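Protein adenylyltransferase (Bartonella henselae str. Houston-1, PDB 5NH2) transfers AMP from ATP to tyrosine or threonine residues of host target proteins through its Fic domain, as part of bacterial virulence. Local coordinates at residues M96-T99 with G100-A104; T182-R185 with M186-S190; N157-T160 with Q161-F164; Y11-N15 with T16-K20. All coordinates share one frame; numbering follows the deposited sequence.

Contact 1: residues M96-T99 with G100-A104; sequences MKRT and GWKNA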
loop_
_atom_site.group_PDB
_atom_site.type_symbol
_atom_site.label_atom_id
_atom_site.label_comp_id
_atom_site.label_asym_id
_atom_site.label_seq_id
_atom_site.Cartn_x
_atom_site.Cartn_y
_atom_site.Cartn_z
ATOM N N MET A 96 -20.213 -0.173 -8.254
ATOM C CA MET A 96 -19.800 -1.150 -7.243
ATOM C C MET A 96 -20.197 -0.587 -5.884
ATOM O O MET A 96 -19.512 0.288 -5.340
ATOM C CB MET A 96 -18.295 -1.423 -7.333
ATOM C CG MET A 96 -17.630 -1.954 -6.049
ATOM S SD MET A 96 -15.946 -2.639 -6.376
ATOM C CE MET A 96 -16.050 -2.804 -8.150
ATOM N N LYS A 97 -21.264 -1.138 -5.306
ATOM C CA LYS A 97 -21.822 -0.569 -4.095
ATOM C C LYS A 97 -20.970 -0.993 -2.919
ATOM O O LYS A 97 -20.363 -2.064 -2.926
ATOM C CB LYS A 97 -23.269 -1.019 -3.900
ATOM C CG LYS A 97 -24.248 -0.527 -4.967
ATOM C CD LYS A 97 -25.525 -1.391 -4.981
ATOM C CE LYS A 97 -26.801 -0.561 -4.971
ATOM N NZ LYS A 97 -28.018 -1.398 -4.729
ATOM N N ARG A 98 -20.891 -0.122 -1.927
ATOM C CA ARG A 98 -20.158 -0.371 -0.706
ATOM C C ARG A 98 -21.136 -0.660 0.429
ATOM O O ARG A 98 -22.173 0.004 0.544
ATOM C CB ARG A 98 -19.296 0.838 -0.363
ATOM C CG ARG A 98 -18.808 1.633 -1.575
ATOM C CD ARG A 98 -17.692 2.612 -1.123
ATOM N NE ARG A 98 -16.642 1.976 -0.305
ATOM C CZ ARG A 98 -15.664 2.622 0.351
ATOM N NH1 ARG A 98 -15.556 3.956 0.327
ATOM N NH2 ARG A 98 -14.767 1.919 1.037
ATOM N N THR A 99 -20.817 -1.662 1.260
ATOM C CA THR A 99 -21.604 -1.932 2.464
ATOM C C THR A 99 -21.195 -0.922 3.528
ATOM O O THR A 99 -20.026 -0.884 3.925
ATOM C CB THR A 99 -21.384 -3.368 2.966
ATOM O OG1 THR A 99 -22.057 -4.293 2.110
ATOM C CG2 THR A 99 -21.924 -3.565 4.351
ATOM N N GLY A 100 -22.144 -0.071 3.949
ATOM C CA GLY A 100 -22.015 0.804 5.114
ATOM C C GLY A 100 -21.194 2.072 4.941
ATOM O O GLY A 100 -21.217 2.926 5.838
ATOM N N TRP A 101 -20.520 2.249 3.804
ATOM C CA TRP A 101 -19.341 3.102 3.665
ATOM C C TRP A 101 -19.686 4.533 3.239
ATOM O O TRP A 101 -20.793 5.041 3.435
ATOM C CB TRP A 101 -18.340 2.480 2.685
ATOM C CG TRP A 101 -17.309 1.554 3.316
ATOM C CD1 TRP A 101 -17.092 0.239 2.994
ATOM C CD2 TRP A 101 -16.348 1.868 4.356
ATOM N NE1 TRP A 101 -16.068 -0.282 3.758
ATOM C CE2 TRP A 101 -15.597 0.691 4.602
ATOM C CE3 TRP A 101 -16.054 3.020 5.101
ATOM C CZ2 TRP A 101 -14.576 0.635 5.564
ATOM C CZ3 TRP A 101 -15.034 2.961 6.052
ATOM C CH2 TRP A 101 -14.313 1.775 6.273
ATOM N N LYS A 102 -18.688 5.200 2.676
ATOM C CA LYS A 102 -18.633 6.629 2.407
ATOM C C LYS A 102 -19.527 7.001 1.230
ATOM O O LYS A 102 -20.565 6.373 1.000
ATOM C CB LYS A 102 -17.182 7.059 2.127
ATOM C CG LYS A 102 -16.202 6.814 3.280
ATOM C CD LYS A 102 -15.252 5.660 2.987
ATOM C CE LYS A 102 -14.113 6.056 2.075
ATOM N NZ LYS A 102 -12.954 5.178 2.372
ATOM N N ASN A 103 -19.197 8.113 0.583
ATOM C CA ASN A 103 -19.806 8.580 -0.661
ATOM C C ASN A 103 -19.593 7.615 -1.828
ATOM O O ASN A 103 -20.124 7.788 -2.925
ATOM C CB ASN A 103 -19.241 9.971 -0.954
ATOM C CG ASN A 103 -18.976 10.746 0.325
ATOM O OD1 ASN A 103 -18.625 10.149 1.344
ATOM N ND2 ASN A 103 -19.168 12.070 0.290
ATOM N N ALA A 104 -18.838 6.573 -1.577
ATOM C CA ALA A 104 -18.591 5.485 -2.512
ATOM C C ALA A 104 -17.871 5.926 -3.787
ATOM O O ALA A 104 -17.230 6.985 -3.839
ATOM C CB ALA A 104 -19.935 4.832 -2.774
#
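Arg-98 and Trp-101 face each other across a tight reversal of the chain, their CA atoms 5.6 Å apart. The backbone belongs to no regular helix or strand. It turns at Thr-99 and Gly-100, and the glycine takes a positive phi of 78°. Residues 101-104 then lead back alongside Arg-98.

Arg-98 carries the contact. Its guanidinium lies flat on the indole of Trp-101, with the two planes only 21° apart. This is a cation-pi stack over the five-membered ring, with Arg-98 CZ 4.0 Å from the centroid of that ring. The overlap is offset: Arg-98 NH2 lies over the face and comes within 3.4 Å of Trp-101 CG. The bend at chi3 (49°) turns the end of the arginine onto the ring face, while its CG and CD meet Ala-104. Here CD of Arg-98 is 3.3 Å from CA and 3.6 Å from CB of Ala-104.

Lys-102 comes to the edge of the guanidinium. Its NZ lies in the guanidinium plane, 3.5 Å from Arg-98 NH1. Two positive groups thus sit side by side. Trp-101 and Lys-102 also rest on Val-191 of helix 183-196, and Arg-98 touches Phe-105.

The loop joins strand 90-91 to helix 109-124 in the Fic domain. Arg-98 and Thr-99 are assigned to the ATP site by similarity, so this loop probably borders the nucleotide pocket of the Fic domain.

Contact 2: residues T182-R185 with M186-S190; sequences TKER and MMVAS
Met-187 and Glu-184 meet on the first turns of helix 183-196. Met-187 CB lies 3.7 Å from the carbonyl O of Lys-183. From there CG leaves anti to the backbone N (chi1 155°) and leads to SD, which packs against CH2 of Trp-101. A bend at chi3 (75°) then turns CE back to the carboxylate of Glu-184. CE of Met-187 is 3.3 Å from OE1 of Glu-184, a methyl against a charged oxygen. The other oxygen, OE2 of Glu-184, is 3.8 Å from CG2 of Val-188, one residue further on.

Thr-182 is the N-cap. Its OG1 accepts from Arg-185 N at 3.2 Å, and the same hydroxyl donates a hydrogen bond to the backbone O of Arg-235. The regular helix bonds begin with Met-186 N to Thr-182 O, 3.0 Å long. Further along, Met-186 O is gripped twice, by Ser-190 N and Ser-190 OG from opposite faces of its plane.

Arg-185 makes a salt bridge to Asp-208 on helix 200-208 and touches Met-238 of strand 237-239. On another side of the helix, Met-186 packs on Phe-144 of helix 133-150.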
loop_
_atom_site.group_PDB
_atom_site.type_symbol
_atom_site.label_atom_id
_atom_site.label_comp_id
_atom_site.label_asym_id
_atom_site.label_seq_id
_atom_site.Cartn_x
_atom_site.Cartn_y
_atom_site.Cartn_z
ATOM N N THR A 182 -0.046 1.572 8.617
ATOM C CA THR A 182 -0.978 0.526 9.066
ATOM C C THR A 182 -2.366 0.632 8.394
ATOM O O THR A 182 -2.786 1.689 7.911
ATOM C CB THR A 182 -1.206 0.567 10.586
ATOM O OG1 THR A 182 -1.918 1.771 10.938
ATOM C CG2 THR A 182 0.094 0.441 11.394
ATOM N N LYS A 183 -3.094 -0.490 8.424
ATOM C CA LYS A 183 -4.425 -0.552 7.844
ATOM C C LYS A 183 -5.349 0.487 8.484
ATOM O O LYS A 183 -6.133 1.169 7.795
ATOM C CB LYS A 183 -4.975 -1.976 8.002
ATOM C CG LYS A 183 -6.344 -2.222 7.251
ATOM C CD LYS A 183 -6.614 -3.728 6.946
ATOM C CE LYS A 183 -8.095 -4.020 6.935
ATOM N NZ LYS A 183 -8.786 -3.612 5.675
ATOM N N GLU A 184 -5.230 0.638 9.792
ATOM C CA GLU A 184 -5.973 1.651 10.531
ATOM C C GLU A 184 -5.696 3.070 10.017
ATOM O O GLU A 184 -6.637 3.842 9.760
ATOM C CB GLU A 184 -5.613 1.537 12.014
ATOM C CG GLU A 184 -6.250 2.611 12.900
ATOM C CD GLU A 184 -7.774 2.451 13.018
ATOM O OE1 GLU A 184 -8.336 1.403 12.595
ATOM O OE2 GLU A 184 -8.410 3.387 13.548
ATOM N N ARG A 185 -4.412 3.450 9.919
ATOM C CA ARG A 185 -4.076 4.830 9.546
ATOM C C ARG A 185 -4.533 5.133 8.117
ATOM O O ARG A 185 -5.120 6.194 7.867
ATOM C CB ARG A 185 -2.569 5.088 9.706
ATOM C CG ARG A 185 -2.128 6.512 9.245
ATOM C CD ARG A 185 -0.604 6.748 9.301
ATOM N NE ARG A 185 -0.296 8.182 9.314
ATOM C CZ ARG A 185 0.929 8.727 9.394
ATOM N NH1 ARG A 185 2.036 7.976 9.446
ATOM N NH2 ARG A 185 1.051 10.053 9.401
ATOM N N MET A 186 -4.353 4.161 7.193
ATOM C CA MET A 186 -4.833 4.303 5.814
ATOM C C MET A 186 -6.325 4.629 5.783
ATOM O O MET A 186 -6.759 5.540 5.055
ATOM C CB MET A 186 -4.545 3.014 5.003
ATOM C CG MET A 186 -4.752 3.159 3.454
ATOM S SD MET A 186 -3.592 4.411 2.722
ATOM C CE MET A 186 -4.701 5.770 2.401
ATOM N N MET A 187 -7.123 3.905 6.590
ATOM C CA MET A 187 -8.559 4.136 6.556
ATOM C C MET A 187 -8.926 5.492 7.187
ATOM O O MET A 187 -9.785 6.219 6.655
ATOM C CB MET A 187 -9.309 2.980 7.237
ATOM C CG MET A 187 -10.722 3.440 7.785
ATOM S SD MET A 187 -11.398 2.434 9.109
ATOM C CE MET A 187 -10.509 2.826 10.612
ATOM N N VAL A 188 -8.275 5.865 8.302
ATOM C CA VAL A 188 -8.517 7.189 8.894
ATOM C C VAL A 188 -8.261 8.296 7.854
ATOM O O VAL A 188 -9.074 9.220 7.690
ATOM C CB VAL A 188 -7.630 7.388 10.153
ATOM C CG1 VAL A 188 -7.670 8.825 10.623
ATOM C CG2 VAL A 188 -8.011 6.466 11.337
ATOM N N ALA A 189 -7.111 8.232 7.159
ATOM C CA ALA A 189 -6.740 9.267 6.177
ATOM C C ALA A 189 -7.761 9.338 5.041
ATOM O O ALA A 189 -8.252 10.424 4.703
ATOM C CB ALA A 189 -5.312 9.022 5.615
ATOM N N SER A 190 -8.110 8.178 4.459
ATOM C CA SER A 190 -9.026 8.169 3.319
ATOM C C SER A 190 -10.399 8.692 3.707
ATOM O O SER A 190 -10.999 9.470 2.959
ATOM C CB SER A 190 -9.192 6.749 2.743
ATOM O OG SER A 190 -7.938 6.132 2.542
#

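Contact 3: residues N157-T160 with Q161-F164; sequences NGRT and QRLF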
loop_
_atom_site.group_PDB
_atom_site.type_symbol
_atom_site.label_atom_id
_atom_site.label_comp_id
_atom_site.label_asym_id
_atom_site.label_seq_id
_atom_site.Cartn_x
_atom_site.Cartn_y
_atom_site.Cartn_z
ATOM N N ASN A 157 -7.644 -2.911 -6.493
ATOM C CA ASN A 157 -7.454 -1.462 -6.684
ATOM C C ASN A 157 -6.381 -0.884 -5.758
ATOM O O ASN A 157 -5.493 -0.127 -6.197
ATOM C CB ASN A 157 -8.789 -0.738 -6.488
ATOM C CG ASN A 157 -9.795 -1.109 -7.566
ATOM O OD1 ASN A 157 -9.727 -0.575 -8.679
ATOM N ND2 ASN A 157 -10.689 -2.080 -7.265
ATOM N N GLY A 158 -6.413 -1.245 -4.485
ATOM C CA GLY A 158 -5.413 -0.703 -3.577
ATOM C C GLY A 158 -4.001 -1.085 -3.969
ATOM O O GLY A 158 -3.101 -0.230 -3.965
ATOM N N ARG A 159 -3.792 -2.371 -4.351
ATOM C CA ARG A 159 -2.437 -2.870 -4.615
ATOM C C ARG A 159 -1.850 -2.235 -5.871
ATOM O O ARG A 159 -0.676 -1.811 -5.877
ATOM C CB ARG A 159 -2.453 -4.393 -4.718
ATOM C CG ARG A 159 -2.483 -5.051 -3.350
ATOM C CD ARG A 159 -2.672 -6.579 -3.419
ATOM N NE ARG A 159 -4.072 -6.930 -3.537
ATOM C CZ ARG A 159 -4.539 -8.152 -3.758
ATOM N NH1 ARG A 159 -3.719 -9.211 -3.916
ATOM N NH2 ARG A 159 -5.845 -8.302 -3.827
ATOM N N THR A 160 -2.689 -2.081 -6.913
ATOM C CA THR A 160 -2.270 -1.440 -8.158
ATOM C C THR A 160 -1.967 0.050 -7.964
ATOM O O THR A 160 -0.937 0.569 -8.440
ATOM C CB THR A 160 -3.368 -1.626 -9.184
ATOM O OG1 THR A 160 -3.574 -3.030 -9.371
ATOM C CG2 THR A 160 -2.992 -0.955 -10.467
ATOM N N GLN A 161 -2.866 0.752 -7.276
ATOM C CA GLN A 161 -2.668 2.176 -6.998
ATOM C C GLN A 161 -1.394 2.426 -6.183
ATOM O O GLN A 161 -0.612 3.352 -6.483
ATOM C CB GLN A 161 -3.894 2.718 -6.256
ATOM C CG GLN A 161 -3.692 4.067 -5.644
ATOM C CD GLN A 161 -4.845 4.459 -4.730
ATOM O OE1 GLN A 161 -5.462 3.605 -4.069
ATOM N NE2 GLN A 161 -5.130 5.752 -4.671
ATOM N N ARG A 162 -1.171 1.625 -5.127
ATOM C CA ARG A 162 0.024 1.847 -4.305
ATOM C C ARG A 162 1.286 1.690 -5.150
ATOM O O ARG A 162 2.150 2.587 -5.170
ATOM C CB ARG A 162 0.047 0.901 -3.091
ATOM C CG ARG A 162 -0.902 1.363 -1.968
ATOM C CD ARG A 162 -0.842 0.474 -0.695
ATOM N NE ARG A 162 -1.378 -0.916 -0.786
ATOM C CZ ARG A 162 -2.660 -1.206 -0.623
ATOM N NH1 ARG A 162 -3.480 -0.200 -0.444
ATOM N NH2 ARG A 162 -3.115 -2.440 -0.651
ATOM N N LEU A 163 1.369 0.587 -5.926
ATOM C CA LEU A 163 2.542 0.407 -6.777
ATOM C C LEU A 163 2.689 1.559 -7.784
ATOM O O LEU A 163 3.811 1.996 -8.085
ATOM C CB LEU A 163 2.475 -0.938 -7.496
ATOM C CG LEU A 163 3.766 -1.768 -7.408
ATOM C CD1 LEU A 163 3.568 -3.119 -8.075
ATOM C CD2 LEU A 163 5.005 -1.035 -7.976
ATOM N N PHE A 164 1.570 2.054 -8.315
ATOM C CA PHE A 164 1.636 3.176 -9.255
ATOM C C PHE A 164 2.253 4.392 -8.580
ATOM O O PHE A 164 3.125 5.062 -9.155
ATOM C CB PHE A 164 0.230 3.475 -9.805
ATOM C CG PHE A 164 0.137 4.623 -10.834
ATOM C CD1 PHE A 164 0.015 5.951 -10.422
ATOM C CD2 PHE A 164 0.066 4.356 -12.202
ATOM C CE1 PHE A 164 -0.117 7.003 -11.365
ATOM C CE2 PHE A 164 -0.087 5.404 -13.130
ATOM C CZ PHE A 164 -0.183 6.719 -12.714
#
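Gln-161 follows Asn-157 by one helical turn, at the start of helix 157-171. Here the Fic motif HPFx(D/E)GNGRxxR, which ends at Arg-162, runs into its helix. Asn-157, Gly-158 and Arg-159 bind ATP.

Gln-161 N donates to Asn-157 O at 3.0 Å, and Gln-161 CB lies 3.3 Å from that oxygen. The extended side chain carries NE2 to Asn-148 OD1 on helix 133-150.

Arg-162 N donates to Gly-158 O at 2.9 Å. A bend at chi3 (-69°) and a turn at chi4 (-85°) lay the guanidinium back over the backbone of Gly-158, whose O sits above the centre of the group, 3.5 Å from Arg-162 CZ. The outer side of this arginine is held by the antitoxin homologue: Glu-35 of that chain makes a salt bridge to NH2, and Thr-31 OG1 of the same chain is hydrogen-bonded to NE. This is consistent with the inhibitory glutamate of Fic antitoxins. Arg-162 is an ATP-site residue by similarity.

Leu-163 N continues the ladder to Arg-159 O at 3.2 Å. Phe-164 N makes the next bond, to Thr-160 O, from 21° out of the carbonyl plane, and its CB lies 3.4 Å from the same oxygen.

Contact 4: residues Y11-N15 with T16-K20; sequences YVYPN and TTTLK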
loop_
_atom_site.group_PDB
_atom_site.type_symbol
_atom_site.label_atom_id
_atom_site.label_comp_id
_atom_site.label_asym_id
_atom_site.label_seq_id
_atom_site.Cartn_x
_atom_site.Cartn_y
_atom_site.Cartn_z
ATOM N N TYR A 11 -19.143 -12.138 -12.967
ATOM C CA TYR A 11 -17.769 -12.235 -12.451
ATOM C C TYR A 11 -17.538 -13.426 -11.492
ATOM O O TYR A 11 -16.384 -13.826 -11.292
ATOM C CB TYR A 11 -17.397 -10.940 -11.718
ATOM C CG TYR A 11 -16.941 -9.757 -12.567
ATOM C CD1 TYR A 11 -15.697 -9.760 -13.178
ATOM C CD2 TYR A 11 -17.720 -8.590 -12.668
ATOM C CE1 TYR A 11 -15.246 -8.667 -13.943
ATOM C CE2 TYR A 11 -17.275 -7.483 -13.440
ATOM C CZ TYR A 11 -16.032 -7.522 -14.058
ATOM O OH TYR A 11 -15.568 -6.440 -14.808
ATOM N N VAL A 12 -18.596 -13.996 -10.887
ATOM C CA VAL A 12 -18.478 -15.044 -9.876
ATOM C C VAL A 12 -19.091 -16.358 -10.358
ATOM O O VAL A 12 -19.998 -16.396 -11.202
ATOM C CB VAL A 12 -19.151 -14.612 -8.560
ATOM C CG1 VAL A 12 -18.539 -13.286 -8.060
ATOM C CG2 VAL A 12 -20.658 -14.484 -8.795
ATOM N N TYR A 13 -18.603 -17.453 -9.786
ATOM C CA TYR A 13 -19.196 -18.740 -10.093
ATOM C C TYR A 13 -20.645 -18.757 -9.589
ATOM O O TYR A 13 -20.909 -18.322 -8.460
ATOM C CB TYR A 13 -18.396 -19.892 -9.477
ATOM C CG TYR A 13 -17.013 -20.042 -10.030
ATOM C CD1 TYR A 13 -15.916 -19.744 -9.263
ATOM C CD2 TYR A 13 -16.805 -20.474 -11.328
ATOM C CE1 TYR A 13 -14.617 -19.884 -9.759
ATOM C CE2 TYR A 13 -15.510 -20.575 -11.860
ATOM C CZ TYR A 13 -14.413 -20.295 -11.058
ATOM O OH TYR A 13 -13.127 -20.386 -11.552
ATOM N N PRO A 14 -21.591 -19.229 -10.397
ATOM C CA PRO A 14 -22.973 -19.347 -9.914
ATOM C C PRO A 14 -23.043 -20.035 -8.560
ATOM O O PRO A 14 -22.298 -20.981 -8.281
ATOM C CB PRO A 14 -23.641 -20.178 -11.012
ATOM C CG PRO A 14 -22.907 -19.766 -12.243
ATOM C CD PRO A 14 -21.484 -19.524 -11.831
ATOM N N ASN A 15 -23.918 -19.495 -7.699
ATOM C CA ASN A 15 -24.166 -19.958 -6.329
ATOM C C ASN A 15 -22.952 -19.832 -5.419
ATOM O O ASN A 15 -22.869 -20.520 -4.397
ATOM C CB ASN A 15 -24.671 -21.404 -6.307
ATOM C CG ASN A 15 -25.966 -21.562 -7.048
ATOM O OD1 ASN A 15 -26.968 -20.933 -6.699
ATOM N ND2 ASN A 15 -25.953 -22.374 -8.104
ATOM N N THR A 16 -22.010 -18.952 -5.746
ATOM C CA THR A 16 -20.910 -18.678 -4.845
ATOM C C THR A 16 -20.591 -17.196 -4.857
ATOM O O THR A 16 -21.073 -16.441 -5.700
ATOM C CB THR A 16 -19.658 -19.447 -5.216
ATOM O OG1 THR A 16 -18.852 -19.571 -4.034
ATOM C CG2 THR A 16 -18.879 -18.683 -6.280
ATOM N N THR A 17 -19.772 -16.799 -3.890
ATOM C CA THR A 17 -19.173 -15.477 -3.791
ATOM C C THR A 17 -17.734 -15.410 -4.348
ATOM O O THR A 17 -17.048 -14.403 -4.155
ATOM C CB THR A 17 -19.230 -15.018 -2.330
ATOM O OG1 THR A 17 -19.250 -13.589 -2.291
ATOM C CG2 THR A 17 -18.047 -15.543 -1.541
ATOM N N THR A 18 -17.256 -16.472 -5.005
ATOM C CA THR A 18 -15.877 -16.575 -5.476
ATOM C C THR A 18 -15.724 -16.089 -6.922
ATOM O O THR A 18 -16.448 -16.543 -7.818
ATOM C CB THR A 18 -15.402 -18.028 -5.376
ATOM O OG1 THR A 18 -15.615 -18.509 -4.048
ATOM C CG2 THR A 18 -13.900 -18.161 -5.739
ATOM N N LEU A 19 -14.738 -15.208 -7.150
ATOM C CA LEU A 19 -14.475 -14.665 -8.479
ATOM C C LEU A 19 -13.958 -15.763 -9.413
ATOM O O LEU A 19 -13.041 -16.515 -9.058
ATOM C CB LEU A 19 -13.461 -13.518 -8.384
ATOM C CG LEU A 19 -13.877 -12.133 -7.839
ATOM C CD1 LEU A 19 -12.619 -11.341 -7.496
ATOM C CD2 LEU A 19 -14.729 -11.330 -8.830
ATOM N N LYS A 20 -14.558 -15.866 -10.603
ATOM C CA LYS A 20 -14.047 -16.782 -11.619
ATOM C C LYS A 20 -12.554 -16.554 -11.797
ATOM O O LYS A 20 -12.101 -15.410 -11.886
ATOM C CB LYS A 20 -14.778 -16.563 -12.947
ATOM C CG LYS A 20 -16.246 -17.056 -12.971
ATOM C CD LYS A 20 -16.999 -16.345 -14.071
ATOM C CE LYS A 20 -18.266 -17.113 -14.467
ATOM N NZ LYS A 20 -18.984 -16.564 -15.694
HETATM O O HOH W 1 -13.522 -13.109 -12.232
#
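Tyr-11 and Lys-20 are joined by the first of three backbone hydrogen bonds that hold this hairpin-like turn together. Lys-20 N donates to Tyr-11 O at 2.8 Å. Tyr-13 N donates to Thr-18 O at 3.1 Å. Between these two bonds Val-12 and Leu-19 form a single beta bridge. The third bond, Thr-16 N to Tyr-13 O at 3.0 Å, closes a type II beta turn from Tyr-13 to Thr-16. Asn-15 has the positive phi (63°) expected at its third position. One water donates both to Tyr-11 O and, at 2.7 Å, to Lys-20 O.

Weaker CH contacts add to these bonds. Val-12 CA lies 3.3 Å from Thr-18 O in a bent CA-H...O contact. Lys-20 CA sits over one face of the Tyr-13 ring, 3.9 Å from the centroid and 27° off the normal, in a CH-pi contact. Lys-20 CG lies by the CD2-CE2 side of the same ring.

The apolar contacts centre on Leu-19. Its CD2 is 4.0 Å from Tyr-11 CB and also approaches Val-12 CG1. Apart from these, Thr-16 CG2 comes to the edge of the Tyr-13 ring and is 3.5 Å from Tyr-13 CB.

Charge enters through Lys-20. Its extended chain ends in a salt bridge to Asp-87 and a cation-pi contact with Phe-85, an ATP-site residue by similarity. These two residues lie on the loop between strands 83-84 and 90-91. Two residues before Lys-20, Thr-18 rests on Leu-28 and Phe-31 of helix 28-46, so the turn lies between that loop and this helix.

Contact 3 is the buried one and contact 1 lies on the surface; contacts 2 and 4 are partly buried. Contacts 2 and 3 sit on successive helices, 183-196 and 157-171, and rely on regular helix bonds. Contacts 1 and 4 are loops. Contact 1 is ruled by a cation-pi stack, while contact 4 combines backbone bonds with a CH-pi contact. Contacts 1 and 2 touch each other, in part through Lys-102 with Ser-190. Contact 4 stands apart, its centre about 29 Å from that of contact 2. Contact 3 holds residues that bind ATP, and contact 1 holds two that probably do. Contact 4 approaches Glu-155, which binds ATP, and Phe-85, which probably does.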